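Local coordinates for uncharacterized ATP-binding protein MJ1010 (Methanocaldococcus jannaschii DSM 2661, PDB 3BJO) that is of unknown function but probably binds ATP, the part described being its C-terminal domain, of the helix-turn-helix clan, at residues K20-N25 against V74-L79; K52-K57 against D63-A68. One frame throughout, in Å; residues are numbered along the deposited sequence.

Contact 1 (K20-N25 against V74-L79); sequences KDFLSN and VKKNIL
Phe22 reaches from the last turn of helix 3-24 to meet Ile78 and Lys76 on the chain that leaves helix 67-75. Its CG stands anti to the backbone N (chi1 167°), which points the ring toward residues 74-79. Over one face of that ring lies the delta methyl of Ile78: CD1 is 4.2 Å from the ring centroid and only 9° off the ring normal, a CH-pi contact. Ile78 adds its CG1, 4.2 Å from Phe22 CZ, on the same branch. Lys76 comes at the ring obliquely with the aliphatic root of its side chain, Lys76 CB lying 3.9 Å from Phe22 CE1. A bend at chi2 (-72°) then turns the rest of the lysine chain away, so methylene groups rather than the ammonium do the touching. The turn that presents these two residues is a Schellman motif ending helix 67-75. Asn77, with positive phi, is its C-prime residue; Asn77 N bonds to Val74 O at 2.9 Å, and Ile78 N to Leu73 O. No hydrogen bond crosses between the segments, and apolar packing carries the contact. Within the helix that carries Phe22, Ser24 OG and Ser24 N both bond to Lys20 O, from opposite faces of its carbonyl plane. Phe22 also touches Ile47 and Leu73, while Ile78 packs on Leu51 and Val95.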
# COMPACT_ATOMS: atom_id res chain seq x y z
N LYS A 20 0.17 9.63 -2.05
CA LYS A 20 -0.83 10.49 -2.72
C LYS A 20 -0.69 10.46 -4.24
O LYS A 20 -1.70 10.43 -4.96
CB LYS A 20 -0.70 11.95 -2.25
CG LYS A 20 -1.43 12.23 -0.96
CD LYS A 20 -1.34 13.73 -0.64
CE LYS A 20 -2.32 14.20 0.43
NZ LYS A 20 -2.00 15.63 0.75
N ASP A 21 0.56 10.51 -4.70
CA ASP A 21 0.86 10.40 -6.11
C ASP A 21 0.47 9.00 -6.64
O ASP A 21 -0.15 8.90 -7.69
CB ASP A 21 2.36 10.62 -6.37
CG ASP A 21 2.76 12.12 -6.37
OD1 ASP A 21 1.95 13.01 -6.01
OD2 ASP A 21 3.93 12.41 -6.74
N PHE A 22 0.86 7.95 -5.92
CA PHE A 22 0.47 6.57 -6.26
C PHE A 22 -1.04 6.48 -6.47
O PHE A 22 -1.53 5.88 -7.45
CB PHE A 22 0.90 5.58 -5.13
CG PHE A 22 0.26 4.20 -5.25
CD1 PHE A 22 0.71 3.28 -6.20
CD2 PHE A 22 -0.79 3.84 -4.44
CE1 PHE A 22 0.15 2.03 -6.30
CE2 PHE A 22 -1.41 2.58 -4.55
CZ PHE A 22 -0.91 1.67 -5.47
N LEU A 23 -1.78 7.04 -5.52
CA LEU A 23 -3.22 6.85 -5.49
C LEU A 23 -3.87 7.74 -6.56
O LEU A 23 -4.79 7.31 -7.24
CB LEU A 23 -3.75 7.23 -4.10
CG LEU A 23 -3.44 6.29 -2.94
CD1 LEU A 23 -4.04 6.86 -1.67
CD2 LEU A 23 -4.04 4.92 -3.28
N SER A 24 -3.34 8.95 -6.75
CA SER A 24 -3.89 9.85 -7.78
C SER A 24 -3.69 9.29 -9.19
O SER A 24 -4.51 9.52 -10.08
CB SER A 24 -3.27 11.23 -7.69
OG SER A 24 -3.68 11.85 -6.49
N ASN A 25 -2.63 8.53 -9.38
CA ASN A 25 -2.33 7.93 -10.70
C ASN A 25 -3.41 6.93 -11.06
O ASN A 25 -3.53 6.52 -12.21
CB ASN A 25 -1.01 7.16 -10.59
CG ASN A 25 -0.57 6.53 -11.91
OD1 ASN A 25 -0.36 7.24 -12.93
ND2 ASN A 25 -0.43 5.21 -11.91
N VAL A 74 2.12 -5.11 -3.69
CA VAL A 74 3.47 -5.59 -3.44
C VAL A 74 4.39 -5.16 -4.59
O VAL A 74 5.45 -4.62 -4.36
CB VAL A 74 3.51 -7.14 -3.21
CG1 VAL A 74 4.99 -7.66 -3.06
CG2 VAL A 74 2.69 -7.48 -1.97
N LYS A 75 3.95 -5.37 -5.83
CA LYS A 75 4.76 -5.00 -7.00
C LYS A 75 5.16 -3.54 -6.89
O LYS A 75 6.30 -3.16 -7.19
CB LYS A 75 3.95 -5.20 -8.28
CG LYS A 75 4.72 -4.97 -9.58
CD LYS A 75 3.77 -4.47 -10.71
CE LYS A 75 4.57 -3.93 -11.95
NZ LYS A 75 5.41 -2.72 -11.61
N LYS A 76 4.20 -2.74 -6.42
CA LYS A 76 4.37 -1.29 -6.31
C LYS A 76 5.03 -0.80 -5.04
O LYS A 76 5.01 0.40 -4.76
CB LYS A 76 3.00 -0.60 -6.51
CG LYS A 76 2.44 -0.78 -7.91
CD LYS A 76 3.19 0.03 -8.98
CE LYS A 76 2.91 -0.48 -10.39
NZ LYS A 76 3.65 0.30 -11.52
N ASN A 77 5.62 -1.73 -4.27
CA ASN A 77 6.34 -1.46 -3.04
C ASN A 77 5.57 -0.75 -1.96
O ASN A 77 6.15 0.03 -1.20
CB ASN A 77 7.64 -0.68 -3.33
CG ASN A 77 8.46 -1.37 -4.36
OD1 ASN A 77 8.88 -2.51 -4.18
ND2 ASN A 77 8.68 -0.69 -5.48
N ILE A 78 4.27 -1.02 -1.90
CA ILE A 78 3.44 -0.47 -0.83
C ILE A 78 3.41 -1.46 0.33
O ILE A 78 3.42 -1.05 1.49
CB ILE A 78 1.97 -0.16 -1.32
CG1 ILE A 78 1.95 0.68 -2.62
CG2 ILE A 78 1.16 0.52 -0.21
CD1 ILE A 78 2.63 2.04 -2.53
N LEU A 79 3.33 -2.75 0.00
CA LEU A 79 3.12 -3.81 0.99
C LEU A 79 4.20 -4.88 0.82
O LEU A 79 4.75 -5.01 -0.25
CB LEU A 79 1.75 -4.44 0.73
CG LEU A 79 0.49 -3.95 1.49
CD1 LEU A 79 0.49 -2.56 2.03
CD2 LEU A 79 -0.76 -4.23 0.73

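Contact 2 (K52-K57 against D63-A68). With FMT (formic acid), chain B.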
# COMPACT_ATOMS: atom_id res chain seq x y z
N LYS A 52 -7.24 0.58 3.28
CA LYS A 52 -7.94 1.13 4.42
C LYS A 52 -7.90 0.13 5.57
O LYS A 52 -7.99 0.51 6.75
CB LYS A 52 -9.38 1.51 4.05
CG LYS A 52 -9.49 2.99 3.62
CD LYS A 52 -10.73 3.35 2.79
CE LYS A 52 -12.02 3.10 3.45
NZ LYS A 52 -13.14 3.97 2.87
N LEU A 53 -7.70 -1.13 5.24
CA LEU A 53 -7.68 -2.19 6.27
C LEU A 53 -6.49 -1.97 7.22
O LEU A 53 -6.53 -2.34 8.39
CB LEU A 53 -7.60 -3.58 5.63
CG LEU A 53 -8.85 -4.15 4.96
CD1 LEU A 53 -8.55 -5.53 4.27
CD2 LEU A 53 -10.03 -4.32 5.95
N PHE A 54 -5.45 -1.33 6.70
CA PHE A 54 -4.24 -1.12 7.48
C PHE A 54 -4.36 0.12 8.38
O PHE A 54 -3.42 0.45 9.10
CB PHE A 54 -3.07 -0.94 6.51
CG PHE A 54 -2.67 -2.23 5.80
CD1 PHE A 54 -1.71 -3.08 6.35
CD2 PHE A 54 -3.31 -2.62 4.62
CE1 PHE A 54 -1.36 -4.32 5.71
CE2 PHE A 54 -2.95 -3.84 3.96
CZ PHE A 54 -1.97 -4.68 4.51
N LYS A 55 -5.51 0.80 8.36
CA LYS A 55 -5.66 1.99 9.21
C LYS A 55 -5.67 1.62 10.68
O LYS A 55 -5.11 2.33 11.50
CB LYS A 55 -6.90 2.82 8.84
CG LYS A 55 -6.65 3.74 7.61
CD LYS A 55 -7.94 4.31 7.09
CE LYS A 55 -8.42 5.41 8.01
NZ LYS A 55 -9.83 5.75 7.76
N GLY A 56 -6.26 0.49 11.03
CA GLY A 56 -6.28 0.10 12.41
C GLY A 56 -5.43 -1.10 12.79
O GLY A 56 -5.53 -1.57 13.92
N LYS A 57 -4.60 -1.61 11.87
CA LYS A 57 -3.84 -2.82 12.15
C LYS A 57 -2.66 -2.95 11.22
O LYS A 57 -2.83 -2.80 10.01
CB LYS A 57 -4.72 -4.05 12.01
CG LYS A 57 -4.27 -5.19 12.88
CD LYS A 57 -5.03 -6.45 12.49
CE LYS A 57 -4.73 -7.61 13.44
NZ LYS A 57 -3.29 -7.74 13.79
N ASP A 63 -6.36 -13.15 3.04
CA ASP A 63 -7.66 -13.68 2.73
C ASP A 63 -8.73 -12.58 2.73
O ASP A 63 -9.86 -12.81 2.28
CB ASP A 63 -8.01 -14.78 3.74
CG ASP A 63 -7.28 -16.09 3.47
OD1 ASP A 63 -6.68 -16.26 2.41
OD2 ASP A 63 -7.34 -16.97 4.33
N LYS A 64 -8.36 -11.38 3.22
CA LYS A 64 -9.27 -10.21 3.18
C LYS A 64 -9.25 -9.40 1.87
O LYS A 64 -10.07 -8.53 1.67
CB LYS A 64 -8.97 -9.28 4.38
CG LYS A 64 -9.29 -9.95 5.71
CD LYS A 64 -8.99 -9.01 6.84
CE LYS A 64 -9.56 -9.53 8.13
NZ LYS A 64 -8.81 -8.94 9.29
N ILE A 65 -8.31 -9.69 1.00
CA ILE A 65 -7.96 -8.87 -0.17
C ILE A 65 -7.74 -9.75 -1.41
O ILE A 65 -7.09 -10.79 -1.30
CB ILE A 65 -6.63 -8.08 0.09
CG1 ILE A 65 -6.81 -7.11 1.27
CG2 ILE A 65 -6.23 -7.25 -1.18
CD1 ILE A 65 -5.44 -6.62 1.88
N PRO A 66 -8.32 -9.37 -2.57
CA PRO A 66 -8.08 -10.18 -3.74
C PRO A 66 -6.60 -10.19 -4.08
O PRO A 66 -5.94 -9.14 -4.04
CB PRO A 66 -8.81 -9.44 -4.86
CG PRO A 66 -9.86 -8.59 -4.14
CD PRO A 66 -9.18 -8.21 -2.86
N LYS A 67 -6.15 -11.38 -4.46
CA LYS A 67 -4.80 -11.61 -4.83
C LYS A 67 -4.33 -10.59 -5.86
O LYS A 67 -3.27 -10.02 -5.67
CB LYS A 67 -4.55 -13.07 -5.26
CG LYS A 67 -3.05 -13.34 -5.61
CD LYS A 67 -2.75 -14.82 -5.82
CE LYS A 67 -1.24 -15.03 -6.03
NZ LYS A 67 -0.92 -16.42 -6.37
N ALA A 68 -5.13 -10.31 -6.88
CA ALA A 68 -4.71 -9.36 -7.91
C ALA A 68 -4.39 -8.02 -7.28
O ALA A 68 -3.43 -7.38 -7.66
CB ALA A 68 -5.79 -9.16 -8.95
C FMT B . -6.04 -9.53 10.30
O1 FMT B . -6.27 -9.28 9.12
O2 FMT B . -4.93 -9.81 10.74
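Leu53 and Lys64 bring the two backbones nearest, at 8.7 Å between their CA atoms, where the irregular chain following helix 44-52 faces the 3-10 turn and the residues leading to Pro66, the N-cap of helix 67-75. One methyl of Leu53 serves two partners. Leu53 CD1 lies 3.8 Å from Lys64 CB, touching the base of the lysine, and equally close to Ile65 CG1, with the leucine and isoleucine side chains running past each other in opposite directions. CG1 of Ile65 is anti to its carbonyl carbon (chi1 -63°), and the branch continues to CD1, which approaches Phe54 CE2 obliquely at 4.3 Å. Lys64 CB stays against Leu53, and the chain, extended beyond CG, carries NZ to a bound formic acid, probably from the crystallisation liquor. The hydrogen bond from Lys64 NZ to formic acid O1 is short, 2.6 Å, consistent with a charge-assisted bond if the acid is ionised. Glu61 N also bonds the ligand, and Lys57 passes alongside it, its CE 3.5 Å from O2. Between the segments themselves the contact is apolar. It packs against strands 60-61 and 87-90 of the three-stranded antiparallel sheet: Leu53, Phe54 and Ile65 all touch Ile60, Phe54 and Ile65 share Leu88, and Phe54 O accepts a hydrogen bond from Trp96 of helix 93-102.

How the contacts relate
Helix 67-75 ties the two contacts together: contact 2 gathers around the approach to its N-terminus, contact 1 around its C-terminal exit. Their centres lie 14 Å apart, yet they meet directly, Leu79 CD2 packing at 3.9 Å from Phe54 CE2. Along the chain, contact 2 is nested inside the loop that contact 1 closes, so a local contact, with five residues between its segments, sits within one that has 48. Helix 44-52 is shared: its Leu51 touches Ile78 and Leu79, and the chain beyond its end supplies Leu53 and Phe54. The formic acid, probably from the crystallisation liquor, is bound at contact 2.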